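Local coordinates for protein CAS3 Metal dependent phosphohydrolase (Methanocaldococcus jannaschii, PDB 3S4L) that cuts single-stranded DNA and RNA as the HD-domain nuclease of a CRISPR antiviral defence system, needing magnesium for the DNase reaction, at residues W28-K40 with I52-K64. Residues are numbered along the deposited sequence; the frame is centred on the assembly and turned at random.
Sequences WERIKYRYLKTIK and IEKVDEFMKILIK
The indole of W28 is the main bump, a knob set into the hollow between D56, M59, K60 and I63 on helix 52-64. With CG anti to the backbone N (chi1 168°), the ring points into that helix. I63 CD1 slides under one face as a CH-pi contact, 3.8 Å from the centroid of the five-membered ring, while K32 CB covers the opposite face, clamping the indole. M59 CB presses obliquely on CZ2 of W28 at 3.4 Å, and CG of K60 borders the pyrrole end near CD1. At the ring edge W28 NE1 donates to D56 OD1 (2.7 Å, 157° at the hydrogen), with the oxygen almost in the ring plane; this fixes the rotation of the knob and satisfies a buried N-H. The other carboxylate oxygen, D56 OD2, takes a salt bridge from K32 NZ at 2.8 Å, on the syn side but tilted out of the carboxylate plane. K32 also pairs weakly with E29, and its charge would partly offset the like charges of E29 and D56. Farther along, helix 36-40 crosses helix 52-64 at 91°, their axes 9.5 Å apart, and the packing turns apolar. V55 CG1 fits between L36 CD1 (3.6 Å) and I39 CG2, while I39 CD1 rests on the sulfur of M59. I52 closes this end, its CG2 against L36 CG and its CD1 against the aliphatic K40 CD at 3.6 Å. The side chain of I63 is about 9 Å from that of metal ligand D67. In the HD domain, helix 17-31 thus ends packed against helix 52-65, which the start of helix 36-43 crosses. W28, I39 and F58 touch helix 204-215; F58 and L62 also pack on helices 91-107 and 110-121.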
loop_
_atom_site.group_PDB
_atom_site.type_symbol
_atom_site.label_atom_id
_atom_site.label_comp_id
_atom_site.label_asym_id
_atom_site.label_seq_id
_atom_site.Cartn_x
_atom_site.Cartn_y
_atom_site.Cartn_z
ATOM N N TRP A 28 -5.521 14.379 5.798
ATOM C CA TRP A 28 -4.650 14.690 4.667
ATOM C C TRP A 28 -5.020 16.057 4.110
ATOM O O TRP A 28 -4.153 16.891 3.848
ATOM C CB TRP A 28 -4.737 13.600 3.585
ATOM C CG TRP A 28 -4.103 13.936 2.245
ATOM C CD1 TRP A 28 -4.752 14.070 1.040
ATOM C CD2 TRP A 28 -2.708 14.163 1.970
ATOM N NE1 TRP A 28 -3.849 14.363 0.041
ATOM C CE2 TRP A 28 -2.585 14.425 0.585
ATOM C CE3 TRP A 28 -1.549 14.173 2.761
ATOM C CZ2 TRP A 28 -1.354 14.700 -0.025
ATOM C CZ3 TRP A 28 -0.327 14.433 2.160
ATOM C CH2 TRP A 28 -0.240 14.706 0.776
ATOM N N GLU A 29 -6.319 16.274 3.940
ATOM C CA GLU A 29 -6.841 17.560 3.511
ATOM C C GLU A 29 -6.294 18.726 4.336
ATOM O O GLU A 29 -6.117 19.827 3.818
ATOM C CB GLU A 29 -8.373 17.559 3.574
ATOM C CG GLU A 29 -9.056 16.870 2.395
ATOM C CD GLU A 29 -8.856 17.605 1.075
ATOM O OE1 GLU A 29 -8.696 18.846 1.089
ATOM O OE2 GLU A 29 -8.862 16.937 0.021
ATOM N N ARG A 30 -6.023 18.487 5.614
ATOM C CA ARG A 30 -5.604 19.572 6.493
ATOM C C ARG A 30 -4.115 19.900 6.336
ATOM O O ARG A 30 -3.689 21.025 6.594
ATOM C CB ARG A 30 -5.963 19.277 7.964
ATOM C CG ARG A 30 -7.457 19.005 8.193
ATOM C CD ARG A 30 -7.821 18.895 9.674
ATOM N NE ARG A 30 -8.989 18.035 9.883
ATOM C CZ ARG A 30 -8.938 16.777 10.325
ATOM N NH1 ARG A 30 -7.769 16.219 10.626
ATOM N NH2 ARG A 30 -10.057 16.071 10.470
ATOM N N ILE A 31 -3.327 18.935 5.883
ATOM C CA ILE A 31 -1.889 19.167 5.775
ATOM C C ILE A 31 -1.292 19.159 4.348
ATOM O O ILE A 31 -0.155 19.607 4.150
ATOM C CB ILE A 31 -1.122 18.162 6.637
ATOM C CG1 ILE A 31 -1.317 16.747 6.105
ATOM C CG2 ILE A 31 -1.561 18.262 8.097
ATOM C CD1 ILE A 31 -0.435 15.731 6.779
ATOM N N LYS A 32 -2.047 18.670 3.367
ATOM C CA LYS A 32 -1.471 18.341 2.058
ATOM C C LYS A 32 -0.676 19.486 1.417
ATOM O O LYS A 32 0.389 19.257 0.815
ATOM C CB LYS A 32 -2.538 17.792 1.091
ATOM C CG LYS A 32 -3.740 18.709 0.864
ATOM C CD LYS A 32 -4.743 18.141 -0.143
ATOM C CE LYS A 32 -5.928 19.090 -0.294
ATOM N NZ LYS A 32 -6.857 18.702 -1.393
ATOM N N TYR A 33 -1.181 20.710 1.564
ATOM C CA TYR A 33 -0.549 21.882 0.961
ATOM C C TYR A 33 0.836 22.141 1.562
ATOM O O TYR A 33 1.627 22.914 1.021
ATOM C CB TYR A 33 -1.482 23.130 1.021
ATOM C CG TYR A 33 -2.710 22.991 0.125
ATOM C CD1 TYR A 33 -2.604 22.455 -1.163
ATOM C CD2 TYR A 33 -3.969 23.358 0.571
ATOM C CE1 TYR A 33 -3.711 22.300 -1.974
ATOM C CE2 TYR A 33 -5.090 23.219 -0.243
ATOM C CZ TYR A 33 -4.955 22.685 -1.508
ATOM O OH TYR A 33 -6.059 22.539 -2.325
ATOM N N ARG A 34 1.145 21.463 2.657
ATOM C CA ARG A 34 2.504 21.514 3.183
ATOM C C ARG A 34 3.426 20.521 2.463
ATOM O O ARG A 34 4.646 20.663 2.511
ATOM C CB ARG A 34 2.508 21.257 4.696
ATOM N N TYR A 35 2.844 19.540 1.773
ATOM C CA TYR A 35 3.625 18.421 1.219
ATOM C C TYR A 35 3.556 18.248 -0.305
ATOM O O TYR A 35 4.470 17.687 -0.921
ATOM C CB TYR A 35 3.187 17.109 1.889
ATOM C CG TYR A 35 3.421 17.100 3.373
ATOM C CD1 TYR A 35 4.683 16.840 3.890
ATOM C CD2 TYR A 35 2.387 17.354 4.261
ATOM C CE1 TYR A 35 4.910 16.828 5.256
ATOM C CE2 TYR A 35 2.599 17.343 5.629
ATOM C CZ TYR A 35 3.863 17.082 6.123
ATOM O OH TYR A 35 4.074 17.076 7.486
ATOM N N LEU A 36 2.461 18.705 -0.903
ATOM C CA LEU A 36 2.232 18.510 -2.333
ATOM C C LEU A 36 3.411 18.933 -3.250
ATOM O O LEU A 36 3.855 18.156 -4.097
ATOM C CB LEU A 36 0.928 19.200 -2.752
ATOM C CG LEU A 36 -0.304 18.333 -3.056
ATOM C CD1 LEU A 36 -0.067 16.874 -2.783
ATOM C CD2 LEU A 36 -1.559 18.825 -2.327
ATOM N N LYS A 37 3.919 20.152 -3.109
ATOM C CA LYS A 37 5.039 20.563 -3.959
ATOM C C LYS A 37 6.237 19.603 -3.860
ATOM O O LYS A 37 6.808 19.209 -4.883
ATOM C CB LYS A 37 5.476 21.999 -3.660
ATOM C CG LYS A 37 6.590 22.508 -4.564
ATOM C CD LYS A 37 7.006 23.904 -4.124
ATOM C CE LYS A 37 8.341 24.337 -4.697
ATOM N NZ LYS A 37 8.200 25.125 -5.943
ATOM N N THR A 38 6.605 19.232 -2.636
ATOM C CA THR A 38 7.763 18.370 -2.410
ATOM C C THR A 38 7.567 17.029 -3.094
ATOM O O THR A 38 8.450 16.540 -3.789
ATOM C CB THR A 38 8.015 18.152 -0.911
ATOM O OG1 THR A 38 8.204 19.425 -0.281
ATOM C CG2 THR A 38 9.263 17.304 -0.685
ATOM N N ILE A 39 6.396 16.443 -2.910
ATOM C CA ILE A 39 6.087 15.185 -3.565
ATOM C C ILE A 39 6.069 15.334 -5.095
ATOM O O ILE A 39 6.594 14.482 -5.802
ATOM C CB ILE A 39 4.751 14.637 -3.074
ATOM C CG1 ILE A 39 4.787 14.456 -1.553
ATOM C CG2 ILE A 39 4.437 13.322 -3.763
ATOM C CD1 ILE A 39 3.431 14.164 -0.945
ATOM N N LYS A 40 5.476 16.416 -5.609
ATOM C CA LYS A 40 5.457 16.618 -7.060
ATOM C C LYS A 40 6.866 16.665 -7.641
ATOM O O LYS A 40 7.134 16.066 -8.692
ATOM C CB LYS A 40 4.704 17.886 -7.454
ATOM C CG LYS A 40 4.860 18.290 -8.917
ATOM C CD LYS A 40 4.025 19.538 -9.220
ATOM C CE LYS A 40 4.001 19.859 -10.715
ATOM N NZ LYS A 40 5.302 20.384 -11.191
ATOM N N ILE A 52 -0.410 19.267 -9.598
ATOM C CA ILE A 52 -0.642 19.202 -8.158
ATOM C C ILE A 52 -1.873 18.370 -7.810
ATOM O O ILE A 52 -1.877 17.638 -6.824
ATOM C CB ILE A 52 -0.747 20.602 -7.484
ATOM C CG1 ILE A 52 0.604 21.326 -7.508
ATOM C CG2 ILE A 52 -1.223 20.459 -6.031
ATOM C CD1 ILE A 52 1.680 20.640 -6.651
ATOM N N GLU A 53 -2.920 18.490 -8.616
ATOM C CA GLU A 53 -4.157 17.774 -8.334
ATOM C C GLU A 53 -3.982 16.273 -8.566
ATOM O O GLU A 53 -4.580 15.453 -7.866
ATOM C CB GLU A 53 -5.319 18.339 -9.159
ATOM C CG GLU A 53 -6.190 19.329 -8.391
ATOM C CD GLU A 53 -6.444 20.625 -9.156
ATOM O OE1 GLU A 53 -7.618 21.039 -9.247
ATOM O OE2 GLU A 53 -5.470 21.228 -9.662
ATOM N N LYS A 54 -3.159 15.913 -9.544
ATOM C CA LYS A 54 -2.870 14.502 -9.792
ATOM C C LYS A 54 -2.130 13.905 -8.597
ATOM O O LYS A 54 -2.454 12.808 -8.131
ATOM C CB LYS A 54 -2.029 14.340 -11.061
ATOM C CG LYS A 54 -2.778 13.722 -12.219
ATOM C CD LYS A 54 -4.159 14.330 -12.343
ATOM N N VAL A 55 -1.140 14.647 -8.105
ATOM C CA VAL A 55 -0.295 14.220 -6.993
ATOM C C VAL A 55 -1.131 13.993 -5.759
ATOM O O VAL A 55 -0.869 13.089 -4.969
ATOM C CB VAL A 55 0.770 15.278 -6.669
ATOM C CG1 VAL A 55 1.471 14.942 -5.366
ATOM C CG2 VAL A 55 1.758 15.412 -7.826
ATOM N N ASP A 56 -2.158 14.822 -5.616
ATOM C CA ASP A 56 -3.091 14.727 -4.506
ATOM C C ASP A 56 -3.872 13.412 -4.585
ATOM O O ASP A 56 -3.936 12.644 -3.617
ATOM C CB ASP A 56 -4.039 15.953 -4.544
ATOM C CG ASP A 56 -4.902 16.085 -3.291
ATOM O OD1 ASP A 56 -4.673 15.342 -2.314
ATOM O OD2 ASP A 56 -5.805 16.947 -3.273
ATOM N N GLU A 57 -4.478 13.161 -5.742
ATOM C CA GLU A 57 -5.193 11.910 -5.982
ATOM C C GLU A 57 -4.289 10.718 -5.710
ATOM O O GLU A 57 -4.712 9.741 -5.098
ATOM C CB GLU A 57 -5.682 11.839 -7.427
ATOM C CG GLU A 57 -6.632 12.942 -7.815
ATOM C CD GLU A 57 -6.807 13.042 -9.318
ATOM O OE1 GLU A 57 -6.740 11.989 -9.993
ATOM O OE2 GLU A 57 -7.001 14.173 -9.825
ATOM N N PHE A 58 -3.056 10.799 -6.203
ATOM C CA PHE A 58 -2.083 9.724 -6.033
ATOM C C PHE A 58 -1.859 9.460 -4.544
ATOM O O PHE A 58 -1.919 8.316 -4.099
ATOM C CB PHE A 58 -0.779 10.068 -6.780
ATOM C CG PHE A 58 0.397 9.189 -6.432
ATOM C CD1 PHE A 58 0.526 7.920 -6.983
ATOM C CD2 PHE A 58 1.394 9.646 -5.575
ATOM C CE1 PHE A 58 1.622 7.108 -6.678
ATOM C CE2 PHE A 58 2.494 8.838 -5.252
ATOM C CZ PHE A 58 2.612 7.565 -5.815
ATOM N N MET A 59 -1.646 10.522 -3.771
ATOM C CA MET A 59 -1.425 10.382 -2.332
ATOM C C MET A 59 -2.636 9.796 -1.610
ATOM O O MET A 59 -2.476 8.960 -0.717
ATOM C CB MET A 59 -1.032 11.717 -1.704
ATOM C CG MET A 59 0.379 12.156 -2.079
ATOM S SD MET A 59 1.611 10.881 -1.661
ATOM C CE MET A 59 1.311 10.766 0.098
ATOM N N LYS A 60 -3.836 10.232 -1.994
ATOM C CA LYS A 60 -5.063 9.708 -1.409
ATOM C C LYS A 60 -5.194 8.200 -1.614
ATOM O O LYS A 60 -5.790 7.495 -0.802
ATOM C CB LYS A 60 -6.293 10.377 -2.020
ATOM C CG LYS A 60 -6.575 11.809 -1.580
ATOM C CD LYS A 60 -7.866 12.289 -2.240
ATOM C CE LYS A 60 -7.875 13.779 -2.481
ATOM N NZ LYS A 60 -9.015 14.156 -3.358
ATOM N N ILE A 61 -4.672 7.706 -2.724
ATOM C CA ILE A 61 -4.781 6.281 -2.976
ATOM C C ILE A 61 -3.834 5.496 -2.066
ATOM O O ILE A 61 -4.221 4.474 -1.500
ATOM C CB ILE A 61 -4.566 5.935 -4.453
ATOM C CG1 ILE A 61 -5.718 6.496 -5.266
ATOM C CG2 ILE A 61 -4.503 4.434 -4.635
ATOM C CD1 ILE A 61 -5.498 6.457 -6.753
ATOM N N LEU A 62 -2.611 5.995 -1.899
ATOM C CA LEU A 62 -1.665 5.395 -0.964
ATOM C C LEU A 62 -2.257 5.408 0.433
ATOM O O LEU A 62 -2.130 4.450 1.199
ATOM C CB LEU A 62 -0.361 6.186 -0.950
ATOM C CG LEU A 62 0.331 6.262 -2.295
ATOM C CD1 LEU A 62 1.759 6.747 -2.079
ATOM C CD2 LEU A 62 0.301 4.889 -2.963
ATOM N N ILE A 63 -2.894 6.519 0.763
ATOM C CA ILE A 63 -3.502 6.669 2.059
ATOM C C ILE A 63 -4.582 5.609 2.195
ATOM O O ILE A 63 -4.641 4.892 3.191
ATOM C CB ILE A 63 -4.066 8.096 2.239
ATOM C CG1 ILE A 63 -2.911 9.092 2.408
ATOM C CG2 ILE A 63 -5.007 8.174 3.448
ATOM C CD1 ILE A 63 -3.287 10.531 2.148
ATOM N N LYS A 64 -5.420 5.470 1.179
ATOM C CA LYS A 64 -6.543 4.565 1.312
ATOM C C LYS A 64 -6.137 3.090 1.253
ATOM O O LYS A 64 -6.787 2.230 1.836
ATOM C CB LYS A 64 -7.600 4.881 0.251
ATOM C CG LYS A 64 -8.304 6.222 0.454
ATOM C CD LYS A 64 -9.175 6.564 -0.742
ATOM C CE LYS A 64 -10.079 7.756 -0.457
ATOM N NZ LYS A 64 -10.806 8.175 -1.700
#